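Local coordinates for aminopeptidase-like protein (Chaetomium thermophilum, PDB 5JM6) that probably works as a zinc metalloaminopeptidase of the M18 family, assembles into a dodecamer and is linked to the Cvt pathway of selective autophagy, at residues 153-158 against 224-229; 168-173 against 204-209; 380-385 against 468-473. All blocks are in the same frame, centred on the assembly; numbering follows the deposited sequence.

Interaction 1 of 3, residues 153-158 against 224-229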
ATOM      1  N   TYR A 153      41.855  -9.273   2.187  1.00 40.84           N
ATOM      2  CA  TYR A 153      41.727  -8.901   3.593  1.00 39.48           C
ATOM      3  C   TYR A 153      41.672 -10.116   4.499  1.00 39.77           C
ATOM      4  O   TYR A 153      41.048 -11.120   4.168  1.00 44.90           O
ATOM      5  CB  TYR A 153      40.472  -8.059   3.828  1.00 36.33           C
ATOM      6  CG  TYR A 153      40.441  -6.770   3.056  1.00 37.71           C
ATOM      7  CD1 TYR A 153      40.011  -6.744   1.739  1.00 38.24           C
ATOM      8  CD2 TYR A 153      40.832  -5.575   3.646  1.00 33.50           C
ATOM      9  CE1 TYR A 153      39.979  -5.571   1.026  1.00 36.84           C
ATOM     10  CE2 TYR A 153      40.801  -4.392   2.939  1.00 33.20           C
ATOM     11  CZ  TYR A 153      40.373  -4.397   1.629  1.00 34.97           C
ATOM     12  OH  TYR A 153      40.337  -3.224   0.914  1.00 40.36           O
ATOM     13  N   VAL A 154      42.324 -10.006   5.650  1.00 34.19           N
ATOM     14  CA  VAL A 154      42.175 -10.982   6.716  1.00 34.14           C
ATOM     15  C   VAL A 154      41.084 -10.485   7.661  1.00 35.00           C
ATOM     16  O   VAL A 154      41.130  -9.340   8.113  1.00 31.33           O
ATOM     17  CB  VAL A 154      43.494 -11.189   7.482  1.00 40.57           C
ATOM     18  CG1 VAL A 154      43.373 -12.349   8.458  1.00 33.64           C
ATOM     19  CG2 VAL A 154      44.638 -11.422   6.506  1.00 32.82           C
ATOM     20  N   GLN A 155      40.098 -11.330   7.944  1.00 35.89           N
ATOM     21  CA  GLN A 155      38.980 -10.920   8.787  1.00 33.28           C
ATOM     22  C   GLN A 155      38.889 -11.757  10.064  1.00 34.01           C
ATOM     23  O   GLN A 155      39.651 -12.706  10.254  1.00 32.20           O
ATOM     24  CB  GLN A 155      37.665 -11.001   8.001  1.00 29.98           C
ATOM     25  CG  GLN A 155      37.670 -10.179   6.714  1.00 34.53           C
ATOM     26  CD  GLN A 155      36.323 -10.156   6.012  1.00 35.57           C
ATOM     27  OE1 GLN A 155      35.987 -11.067   5.255  1.00 43.28           O
ATOM     28  NE2 GLN A 155      35.548  -9.105   6.255  1.00 34.76           N
ATOM     29  N   LEU A 156      37.943 -11.403  10.929  1.00 36.51           N
ATOM     30  CA  LEU A 156      37.834 -12.007  12.252  1.00 33.00           C
ATOM     31  C   LEU A 156      36.385 -12.317  12.617  1.00 34.88           C
ATOM     32  O   LEU A 156      35.533 -11.430  12.585  1.00 33.01           O
ATOM     33  CB  LEU A 156      38.438 -11.077  13.305  1.00 34.26           C
ATOM     34  CG  LEU A 156      38.419 -11.586  14.743  1.00 30.75           C
ATOM     35  CD1 LEU A 156      39.415 -12.713  14.902  1.00 30.10           C
ATOM     36  CD2 LEU A 156      38.712 -10.459  15.718  1.00 34.93           C
ATOM     37  N   GLY A 157      36.100 -13.576  12.934  1.00 34.53           N
ATOM     38  CA  GLY A 157      34.770 -13.945  13.391  1.00 33.62           C
ATOM     39  C   GLY A 157      34.452 -13.436  14.785  1.00 35.55           C
ATOM     40  O   GLY A 157      35.111 -13.813  15.753  1.00 37.28           O
ATOM     41  N   VAL A 158      33.406 -12.624  14.901  1.00 34.09           N
ATOM     42  CA  VAL A 158      32.983 -12.120  16.203  1.00 33.28           C
ATOM     43  C   VAL A 158      31.473 -12.214  16.344  1.00 32.28           C
ATOM     44  O   VAL A 158      30.752 -12.380  15.360  1.00 35.98           O
ATOM     45  CB  VAL A 158      33.417 -10.651  16.443  1.00 35.43           C
ATOM     46  CG1 VAL A 158      34.927 -10.493  16.298  1.00 32.16           C
ATOM     47  CG2 VAL A 158      32.671  -9.707  15.510  1.00 31.09           C
ATOM     48  N   GLU A 224      27.643  -7.945   6.946  1.00 50.83           N
ATOM     49  CA  GLU A 224      28.158  -6.593   6.758  1.00 48.52           C
ATOM     50  C   GLU A 224      29.061  -5.995   7.845  1.00 46.91           C
ATOM     51  O   GLU A 224      29.756  -5.015   7.574  1.00 43.36           O
ATOM     52  CB  GLU A 224      26.976  -5.663   6.532  1.00 47.42           C
ATOM     53  CG  GLU A 224      26.239  -6.007   5.262  1.00 59.87           C
ATOM     54  CD  GLU A 224      24.908  -5.312   5.146  1.00 57.71           C
ATOM     55  OE1 GLU A 224      24.313  -5.365   4.052  1.00 55.49           O
ATOM     56  OE2 GLU A 224      24.453  -4.720   6.146  1.00 57.04           O
ATOM     57  N   MET A 225      29.038  -6.508   9.074  1.00 46.02           N
ATOM     58  CA  MET A 225      30.053  -6.047  10.008  1.00 39.27           C
ATOM     59  C   MET A 225      30.936  -7.199  10.437  1.00 39.75           C
ATOM     60  O   MET A 225      30.774  -7.752  11.522  1.00 44.14           O
ATOM     61  CB  MET A 225      29.382  -5.425  11.233  1.00 42.88           C
ATOM     62  CG  MET A 225      28.218  -4.510  10.899  1.00 46.15           C
ATOM     63  SD  MET A 225      27.329  -3.937  12.357  1.00 41.62           S
ATOM     64  CE  MET A 225      28.407  -2.630  12.929  1.00 36.96           C
ATOM     65  N   VAL A 226      31.972  -7.439   9.653  1.00 40.97           N
ATOM     66  CA  VAL A 226      32.954  -8.454   9.966  1.00 38.20           C
ATOM     67  C   VAL A 226      34.246  -7.697  10.050  1.00 36.12           C
ATOM     68  O   VAL A 226      34.688  -7.136   9.050  1.00 37.17           O
ATOM     69  CB  VAL A 226      33.033  -9.565   8.905  1.00 35.82           C
ATOM     70  CG1 VAL A 226      34.096 -10.583   9.284  1.00 33.26           C
ATOM     71  CG2 VAL A 226      31.683 -10.239   8.739  1.00 35.15           C
ATOM     72  N   PRO A 227      34.842  -7.646  11.241  1.00 33.16           N
ATOM     73  CA  PRO A 227      36.044  -6.829  11.405  1.00 31.12           C
ATOM     74  C   PRO A 227      37.155  -7.223  10.439  1.00 29.71           C
ATOM     75  O   PRO A 227      37.217  -8.362   9.970  1.00 31.45           O
ATOM     76  CB  PRO A 227      36.454  -7.097  12.853  1.00 30.93           C
ATOM     77  CG  PRO A 227      35.188  -7.497  13.531  1.00 33.11           C
ATOM     78  CD  PRO A 227      34.412  -8.265  12.506  1.00 38.98           C
ATOM     79  N   VAL A 228      38.007  -6.254  10.136  1.00 32.69           N
ATOM     80  CA  VAL A 228      39.147  -6.446   9.255  1.00 32.27           C
ATOM     81  C   VAL A 228      40.429  -6.290  10.075  1.00 31.37           C
ATOM     82  O   VAL A 228      40.641  -5.259  10.713  1.00 31.62           O
ATOM     83  CB  VAL A 228      39.103  -5.446   8.083  1.00 30.30           C
ATOM     84  CG1 VAL A 228      40.476  -5.197   7.541  1.00 31.98           C
ATOM     85  CG2 VAL A 228      38.174  -5.954   6.986  1.00 31.56           C
ATOM     86  N   ILE A 229      41.220  -7.357  10.153  1.00 32.03           N
ATOM     87  CA  ILE A 229      42.435  -7.352  10.971  1.00 37.06           C
ATOM     88  C   ILE A 229      43.792  -7.264  10.252  1.00 35.90           C
ATOM     89  O   ILE A 229      44.829  -7.180  10.912  1.00 33.99           O
ATOM     90  CB  ILE A 229      42.451  -8.593  11.872  1.00 33.34           C
ATOM     91  CG1 ILE A 229      42.606  -9.863  11.037  1.00 33.87           C
ATOM     92  CG2 ILE A 229      41.174  -8.647  12.696  1.00 31.05           C
ATOM     93  CD1 ILE A 229      42.498 -11.137  11.846  1.00 29.84           C
TER
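Gln155 and Val228 face each other as an antiparallel, non-hydrogen-bonded pair, their CA atoms 4.5 Å apart, and two backbone bonds flank them. Ile229 N donates to Val154 O at 2.8 Å, with a fairly straight N-H...O angle of 152°. The second bond, from Leu156 N to Pro227 O, is longer at 3.3 Å, where the two chains begin to part.

The apolar contacts run on past this pair. Ile229 carries CG1 between its backbone N and carbonyl carbon (chi1 67°), which brings CG1 to 3.7 Å from Val154 CG1, while its other branch, CG2, meets Leu156 CB at 3.7 Å. Farther along, CG2 of Val158 meets CD of Pro227 end-on at 3.8 Å. At the other end, Val228 CG1 approaches CD2 of the Tyr153 ring obliquely at 3.9 Å.

The side chain of Gln155 crosses that of Val226 at about a right angle, and its NE2 bonds to Asn399 OD1 of the second subunit. Asn399 ND2 of that subunit donates in turn to Val226 O, so one foreign amide ties both segments together.

Within the six-stranded antiparallel sheet, strand 153-160 lies between 139-141 and 228-231, the latter outermost within the chain; Val158 and Pro227 also rest on Leu284 of strand 277-286.

Interaction 2 of 3, residues 168-173 against 204-209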
ATOM      1  N   THR A 168      27.252   3.023  15.898  1.00 33.07           N
ATOM      2  CA  THR A 168      28.413   3.762  16.396  1.00 33.59           C
ATOM      3  C   THR A 168      29.710   2.941  16.346  1.00 36.63           C
ATOM      4  O   THR A 168      30.792   3.488  16.552  1.00 33.25           O
ATOM      5  CB  THR A 168      28.198   4.266  17.842  1.00 37.17           C
ATOM      6  OG1 THR A 168      28.196   3.162  18.754  1.00 37.54           O
ATOM      7  CG2 THR A 168      26.885   5.025  17.956  1.00 38.26           C
ATOM      8  N   TRP A 169      29.601   1.645  16.056  1.00 36.21           N
ATOM      9  CA  TRP A 169      30.766   0.755  16.020  1.00 35.30           C
ATOM     10  C   TRP A 169      31.534   0.778  14.695  1.00 33.48           C
ATOM     11  O   TRP A 169      32.645   0.254  14.614  1.00 36.08           O
ATOM     12  CB  TRP A 169      30.340  -0.683  16.333  1.00 38.48           C
ATOM     13  CG  TRP A 169      30.262  -0.955  17.798  1.00 40.36           C
ATOM     14  CD1 TRP A 169      29.304  -0.513  18.661  1.00 39.52           C
ATOM     15  CD2 TRP A 169      31.186  -1.721  18.581  1.00 42.34           C
ATOM     16  NE1 TRP A 169      29.572  -0.956  19.933  1.00 43.82           N
ATOM     17  CE2 TRP A 169      30.722  -1.699  19.912  1.00 38.58           C
ATOM     18  CE3 TRP A 169      32.361  -2.422  18.288  1.00 39.79           C
ATOM     19  CZ2 TRP A 169      31.389  -2.352  20.946  1.00 35.18           C
ATOM     20  CZ3 TRP A 169      33.022  -3.069  19.317  1.00 36.76           C
ATOM     21  CH2 TRP A 169      32.534  -3.030  20.630  1.00 37.02           C
ATOM     22  N   TRP A 170      30.943   1.375  13.663  1.00 37.95           N
ATOM     23  CA  TRP A 170      31.594   1.476  12.358  1.00 34.94           C
ATOM     24  C   TRP A 170      32.760   2.463  12.381  1.00 34.34           C
ATOM     25  O   TRP A 170      32.683   3.501  13.036  1.00 38.14           O
ATOM     26  CB  TRP A 170      30.601   1.918  11.284  1.00 37.83           C
ATOM     27  CG  TRP A 170      29.471   0.976  10.994  1.00 39.63           C
ATOM     28  CD1 TRP A 170      28.296   0.878  11.676  1.00 39.10           C
ATOM     29  CD2 TRP A 170      29.389   0.031   9.916  1.00 41.43           C
ATOM     30  NE1 TRP A 170      27.494  -0.079  11.104  1.00 42.42           N
ATOM     31  CE2 TRP A 170      28.142  -0.615  10.023  1.00 41.85           C
ATOM     32  CE3 TRP A 170      30.253  -0.341   8.881  1.00 37.98           C
ATOM     33  CZ2 TRP A 170      27.735  -1.607   9.133  1.00 37.09           C
ATOM     34  CZ3 TRP A 170      29.847  -1.327   7.997  1.00 39.55           C
ATOM     35  CH2 TRP A 170      28.600  -1.950   8.130  1.00 37.45           C
ATOM     36  N   ASP A 171      33.819   2.141  11.641  1.00 31.94           N
ATOM     37  CA  ASP A 171      34.989   3.014  11.505  1.00 34.55           C
ATOM     38  C   ASP A 171      35.556   3.467  12.850  1.00 34.17           C
ATOM     39  O   ASP A 171      35.886   4.639  13.031  1.00 30.93           O
ATOM     40  CB  ASP A 171      34.651   4.243  10.652  1.00 35.47           C
ATOM     41  CG  ASP A 171      34.230   3.883   9.236  1.00 39.83           C
ATOM     42  OD1 ASP A 171      33.450   4.653   8.637  1.00 44.03           O
ATOM     43  OD2 ASP A 171      34.678   2.838   8.718  1.00 48.67           O
ATOM     44  N   ARG A 172      35.659   2.537  13.791  1.00 38.50           N
ATOM     45  CA  ARG A 172      36.323   2.809  15.059  1.00 31.81           C
ATOM     46  C   ARG A 172      37.611   2.001  15.117  1.00 32.40           C
ATOM     47  O   ARG A 172      37.704   0.936  14.507  1.00 36.11           O
ATOM     48  CB  ARG A 172      35.418   2.464  16.245  1.00 32.46           C
ATOM     49  CG  ARG A 172      34.079   3.186  16.252  1.00 34.71           C
ATOM     50  CD  ARG A 172      34.203   4.615  16.763  1.00 29.32           C
ATOM     51  NE  ARG A 172      32.892   5.237  16.930  1.00 28.13           N
ATOM     52  CZ  ARG A 172      32.699   6.481  17.356  1.00 30.58           C
ATOM     53  NH1 ARG A 172      33.736   7.249  17.663  1.00 32.08           N
ATOM     54  NH2 ARG A 172      31.469   6.957  17.480  1.00 32.10           N
ATOM     55  N   ASP A 173      38.600   2.494  15.857  1.00 38.83           N
ATOM     56  CA  ASP A 173      39.863   1.780  15.953  1.00 34.23           C
ATOM     57  C   ASP A 173      39.733   0.778  17.084  1.00 30.98           C
ATOM     58  O   ASP A 173      39.706   1.149  18.255  1.00 35.58           O
ATOM     59  CB  ASP A 173      41.029   2.738  16.226  1.00 38.02           C
ATOM     60  CG  ASP A 173      41.285   3.707  15.085  1.00 33.62           C
ATOM     61  OD1 ASP A 173      40.451   3.791  14.160  1.00 37.85           O
ATOM     62  OD2 ASP A 173      42.327   4.396  15.123  1.00 31.80           O
ATOM     63  N   ILE A 204      35.800  -2.185  11.591  1.00 37.90           N
ATOM     64  CA  ILE A 204      34.635  -2.506  10.781  1.00 38.37           C
ATOM     65  C   ILE A 204      34.399  -1.337   9.831  1.00 36.52           C
ATOM     66  O   ILE A 204      33.856  -0.306  10.229  1.00 32.31           O
ATOM     67  CB  ILE A 204      33.398  -2.758  11.669  1.00 35.48           C
ATOM     68  CG1 ILE A 204      33.694  -3.877  12.673  1.00 32.68           C
ATOM     69  CG2 ILE A 204      32.181  -3.091  10.825  1.00 35.35           C
ATOM     70  CD1 ILE A 204      32.756  -3.910  13.858  1.00 27.46           C
ATOM     71  N   PRO A 205      34.820  -1.496   8.566  1.00 35.01           N
ATOM     72  CA  PRO A 205      34.768  -0.394   7.598  1.00 36.07           C
ATOM     73  C   PRO A 205      33.399  -0.157   6.981  1.00 36.15           C
ATOM     74  O   PRO A 205      32.751  -1.102   6.531  1.00 35.95           O
ATOM     75  CB  PRO A 205      35.762  -0.838   6.530  1.00 35.64           C
ATOM     76  CG  PRO A 205      35.673  -2.320   6.545  1.00 35.51           C
ATOM     77  CD  PRO A 205      35.371  -2.726   7.969  1.00 35.02           C
ATOM     78  N   THR A 206      33.005   1.105   6.887  1.00 34.80           N
ATOM     79  CA  THR A 206      31.790   1.472   6.176  1.00 40.27           C
ATOM     80  C   THR A 206      32.012   1.415   4.673  1.00 40.46           C
ATOM     81  O   THR A 206      33.147   1.367   4.198  1.00 35.89           O
ATOM     82  CB  THR A 206      31.299   2.876   6.560  1.00 35.01           C
ATOM     83  OG1 THR A 206      32.345   3.826   6.348  1.00 34.86           O
ATOM     84  CG2 THR A 206      30.890   2.917   8.008  1.00 33.47           C
ATOM     85  N   LEU A 207      30.914   1.389   3.931  1.00 41.21           N
ATOM     86  CA  LEU A 207      30.956   1.512   2.483  1.00 41.16           C
ATOM     87  C   LEU A 207      30.782   2.978   2.100  1.00 40.19           C
ATOM     88  O   LEU A 207      30.074   3.717   2.780  1.00 41.22           O
ATOM     89  CB  LEU A 207      29.867   0.653   1.841  1.00 38.06           C
ATOM     90  CG  LEU A 207      29.799   0.621   0.316  1.00 35.89           C
ATOM     91  CD1 LEU A 207      31.043  -0.037  -0.248  1.00 41.67           C
ATOM     92  CD2 LEU A 207      28.551  -0.114  -0.134  1.00 40.11           C
ATOM     93  N   ALA A 208      31.455   3.408   1.038  1.00 43.23           N
ATOM     94  CA  ALA A 208      31.281   4.768   0.538  1.00 42.83           C
ATOM     95  C   ALA A 208      29.819   4.997   0.161  1.00 43.62           C
ATOM     96  O   ALA A 208      29.139   4.070  -0.275  1.00 46.44           O
ATOM     97  CB  ALA A 208      32.192   5.019  -0.654  1.00 40.02           C
ATOM     98  N   PRO A 209      29.323   6.232   0.339  1.00 44.03           N
ATOM     99  CA  PRO A 209      27.920   6.508   0.007  1.00 47.68           C
ATOM    100  C   PRO A 209      27.648   6.418  -1.494  1.00 50.34           C
ATOM    101  O   PRO A 209      26.502   6.223  -1.900  1.00 47.58           O
ATOM    102  CB  PRO A 209      27.710   7.944   0.511  1.00 41.68           C
ATOM    103  CG  PRO A 209      28.868   8.223   1.424  1.00 42.57           C
ATOM    104  CD  PRO A 209      30.002   7.417   0.887  1.00 44.59           C
TER
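The carboxylate of Asp171 grips Thr206 with both oxygens: OD1 takes the hydroxyl proton of Thr206 OG1 at 2.7 Å through its syn lone pair, and OD2 takes Thr206 N at 3.0 Å from the syn side, tilted out of the carboxylate plane. The backbone of Asp171 adds a third bond, its N to Ile204 O at 2.8 Å and nearly straight (178°). Beside these polar links stands the indole of Trp170. Ile204 CG2 lies over one face, 4.2 Å from the centroid of the six-membered ring, a CH-pi contact, while Pro205 O comes to the ring edge at CZ3. Thr206, with OG1 turned to Asp171 (chi1 55°), leaves CG2 against the indole, 3.4 Å from Trp170 CE3.

In the next shell, Arg172 NE binds Thr168 O at 2.8 Å, within the same segment, and Ser486 OG of the second subunit also bonds to Asp171 OD1. With an alanine here instead of Asp171 the carboxylate is gone, and Thr206 N and OG1 would probably lose their acceptors, as would that foreign serine, leaving the threonine hydroxyl able to turn.

Here two buried loops meet at a subunit interface close to the metal centre: the Trp169 side chain lies about 8 Å from that of the zinc ligand His485.

Interaction 3 of 3, residues 380-385 against 468-473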
ATOM      1  N   GLN A 380      16.237 -10.413  60.203  1.00 37.20           N
ATOM      2  CA  GLN A 380      16.396  -9.308  61.132  1.00 36.37           C
ATOM      3  C   GLN A 380      17.489  -8.451  60.523  1.00 36.93           C
ATOM      4  O   GLN A 380      17.412  -7.224  60.518  1.00 34.37           O
ATOM      5  CB  GLN A 380      16.775  -9.770  62.540  1.00 38.76           C
ATOM      6  CG  GLN A 380      15.669 -10.477  63.295  1.00 38.95           C
ATOM      7  CD  GLN A 380      16.043 -10.750  64.740  1.00 45.95           C
ATOM      8  OE1 GLN A 380      16.334  -9.829  65.502  1.00 47.58           O
ATOM      9  NE2 GLN A 380      16.046 -12.024  65.122  1.00 52.31           N
ATOM     10  N   THR A 381      18.502  -9.126  59.988  1.00 36.02           N
ATOM     11  CA  THR A 381      19.575  -8.464  59.265  1.00 34.47           C
ATOM     12  C   THR A 381      19.028  -7.740  58.040  1.00 33.46           C
ATOM     13  O   THR A 381      19.273  -6.549  57.856  1.00 29.54           O
ATOM     14  CB  THR A 381      20.661  -9.461  58.822  1.00 34.15           C
ATOM     15  OG1 THR A 381      21.187 -10.142  59.967  1.00 34.69           O
ATOM     16  CG2 THR A 381      21.787  -8.736  58.110  1.00 31.54           C
ATOM     17  N   TYR A 382      18.279  -8.460  57.210  1.00 28.16           N
ATOM     18  CA  TYR A 382      17.725  -7.876  55.996  1.00 33.39           C
ATOM     19  C   TYR A 382      16.800  -6.696  56.317  1.00 39.34           C
ATOM     20  O   TYR A 382      16.806  -5.691  55.607  1.00 36.45           O
ATOM     21  CB  TYR A 382      16.984  -8.941  55.179  1.00 33.64           C
ATOM     22  CG  TYR A 382      17.898  -9.898  54.430  1.00 34.25           C
ATOM     23  CD1 TYR A 382      19.151  -9.491  53.989  1.00 33.54           C
ATOM     24  CD2 TYR A 382      17.505 -11.204  54.162  1.00 28.55           C
ATOM     25  CE1 TYR A 382      19.987 -10.357  53.306  1.00 28.12           C
ATOM     26  CE2 TYR A 382      18.335 -12.077  53.476  1.00 26.60           C
ATOM     27  CZ  TYR A 382      19.574 -11.647  53.049  1.00 29.98           C
ATOM     28  OH  TYR A 382      20.405 -12.508  52.369  1.00 37.25           O
ATOM     29  N   ALA A 383      16.034  -6.805  57.399  1.00 33.56           N
ATOM     30  CA  ALA A 383      15.098  -5.747  57.780  1.00 29.10           C
ATOM     31  C   ALA A 383      15.805  -4.468  58.227  1.00 32.83           C
ATOM     32  O   ALA A 383      15.210  -3.392  58.222  1.00 36.92           O
ATOM     33  CB  ALA A 383      14.165  -6.234  58.878  1.00 29.87           C
ATOM     34  N   ARG A 384      17.061  -4.589  58.640  1.00 30.39           N
ATOM     35  CA  ARG A 384      17.845  -3.423  59.035  1.00 31.13           C
ATOM     36  C   ARG A 384      18.737  -2.929  57.900  1.00 30.39           C
ATOM     37  O   ARG A 384      19.564  -2.037  58.094  1.00 31.22           O
ATOM     38  CB  ARG A 384      18.679  -3.734  60.278  1.00 32.05           C
ATOM     39  CG  ARG A 384      17.837  -4.155  61.471  1.00 33.04           C
ATOM     40  CD  ARG A 384      18.634  -4.165  62.763  1.00 42.74           C
ATOM     41  NE  ARG A 384      18.321  -5.343  63.568  1.00 48.71           N
ATOM     42  CZ  ARG A 384      17.457  -5.361  64.577  1.00 42.21           C
ATOM     43  NH1 ARG A 384      16.810  -4.255  64.924  1.00 43.67           N
ATOM     44  NH2 ARG A 384      17.240  -6.486  65.243  1.00 41.67           N
ATOM     45  N   SER A 385      18.586  -3.524  56.722  1.00 29.34           N
ATOM     46  CA  SER A 385      19.466  -3.194  55.613  1.00 32.50           C
ATOM     47  C   SER A 385      18.835  -2.235  54.610  1.00 38.35           C
ATOM     48  O   SER A 385      17.652  -1.902  54.698  1.00 36.89           O
ATOM     49  CB  SER A 385      19.894  -4.476  54.895  1.00 35.23           C
ATOM     50  OG  SER A 385      20.649  -5.308  55.759  1.00 33.58           O
ATOM     51  N   ALA A 468      14.156  -8.208  45.772  1.00 57.45           N
ATOM     52  CA  ALA A 468      13.142  -9.240  45.958  1.00 56.39           C
ATOM     53  C   ALA A 468      13.744 -10.501  46.569  1.00 55.73           C
ATOM     54  O   ALA A 468      13.130 -11.142  47.419  1.00 55.23           O
ATOM     55  CB  ALA A 468      12.462  -9.566  44.637  1.00 54.50           C
ATOM     56  N   ALA A 469      14.952 -10.847  46.135  1.00 52.53           N
ATOM     57  CA  ALA A 469      15.606 -12.065  46.594  1.00 45.59           C
ATOM     58  C   ALA A 469      15.919 -12.019  48.090  1.00 49.40           C
ATOM     59  O   ALA A 469      15.846 -13.039  48.774  1.00 44.89           O
ATOM     60  CB  ALA A 469      16.881 -12.311  45.793  1.00 44.40           C
ATOM     61  N   MET A 470      16.341 -10.856  48.578  1.00 47.61           N
ATOM     62  CA  MET A 470      16.614 -10.671  50.003  1.00 42.42           C
ATOM     63  C   MET A 470      15.570  -9.884  50.802  1.00 42.74           C
ATOM     64  O   MET A 470      15.717  -9.724  52.014  1.00 41.01           O
ATOM     65  CB  MET A 470      17.969 -10.005  50.160  1.00 41.91           C
ATOM     66  CG  MET A 470      19.021 -10.630  49.286  1.00 42.82           C
ATOM     67  SD  MET A 470      20.330  -9.454  48.966  1.00 51.37           S
ATOM     68  CE  MET A 470      21.454  -9.954  50.244  1.00 39.75           C
ATOM     69  N   GLY A 471      14.539  -9.374  50.136  1.00 41.06           N
ATOM     70  CA  GLY A 471      13.525  -8.580  50.812  1.00 42.38           C
ATOM     71  C   GLY A 471      14.076  -7.343  51.501  1.00 41.20           C
ATOM     72  O   GLY A 471      13.569  -6.918  52.540  1.00 47.54           O
ATOM     73  N   VAL A 472      15.118  -6.766  50.913  1.00 37.76           N
ATOM     74  CA  VAL A 472      15.787  -5.605  51.480  1.00 34.81           C
ATOM     75  C   VAL A 472      15.194  -4.328  50.906  1.00 45.49           C
ATOM     76  O   VAL A 472      14.838  -4.264  49.732  1.00 39.66           O
ATOM     77  CB  VAL A 472      17.311  -5.653  51.208  1.00 38.59           C
ATOM     78  CG1 VAL A 472      17.999  -4.366  51.642  1.00 40.10           C
ATOM     79  CG2 VAL A 472      17.931  -6.845  51.913  1.00 45.70           C
ATOM     80  N   LYS A 473      15.067  -3.322  51.756  1.00 43.90           N
ATOM     81  CA  LYS A 473      14.607  -2.016  51.341  1.00 40.45           C
ATOM     82  C   LYS A 473      15.606  -1.473  50.310  1.00 43.04           C
ATOM     83  O   LYS A 473      16.814  -1.649  50.467  1.00 46.03           O
ATOM     84  CB  LYS A 473      14.471  -1.147  52.586  1.00 41.65           C
ATOM     85  CG  LYS A 473      13.302  -0.231  52.624  1.00 45.46           C
ATOM     86  CD  LYS A 473      12.381  -0.431  51.466  1.00 60.13           C
ATOM     87  CE  LYS A 473      11.719   0.889  51.133  1.00 68.36           C
ATOM     88  NZ  LYS A 473      10.685   1.268  52.117  1.00 60.09           N
TER
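Met470 sets its CB over the ring of Tyr382, 3.7 Å from the centroid, a CH-pi contact only 13° off the normal. The methionine chain bends at chi3 (96°), which curls CE back to 3.4 Å from Tyr382 CE1; SD sits obliquely, 5.2 Å from the centroid, in a Met-aromatic contact. Val472 CG2 comes obliquely to the same ring, 3.6 Å from Tyr382 CD1, so the tyrosine is packed by residues on both sides of Gly471, whose positive phi turns the chain out of helix 466-470.

Toward Ser385 and Lys473 the contact thins. Val472 CG1 touches Ser385 CB at 3.8 Å, whereas Ser385 OG turns to its own chain, donating to Thr381 O at 2.8 Å and also bonding to Ile127 N. Lys473 adds little more than its CB, 3.9 Å from Ser385 O; the rest of the side chain leads away on a partly exposed residue, with a long, weak ion pair to Asp429.

The two short helices are thus joined just where each leads into a strand: 386-394 and 473-481 run parallel as neighbours in the large mixed sheet, as expected of the alpha/beta catalytic core of an M18 aminopeptidase.

How the interactions relate
Interactions 1 and 2 are neighbours, their centres 12 Å apart, and they touch: Met225 and the backbone of Glu224 pack on the Trp170 indole, and Pro227 on Ile204. Along the chain, both segments of interaction 2 fall between 153-158 and 224-229, in loops that link strands of the antiparallel sheet. Interaction 3 comes later in sequence and lies on the other side of the chain's centre, about 48 Å from either of the others (centre to centre), beside the large mixed sheet. The first two contacts meet the second subunit, whereas 380-385 and 468-473 meet the third, so opposite sides of the subunit meet different neighbours in the dodecamer.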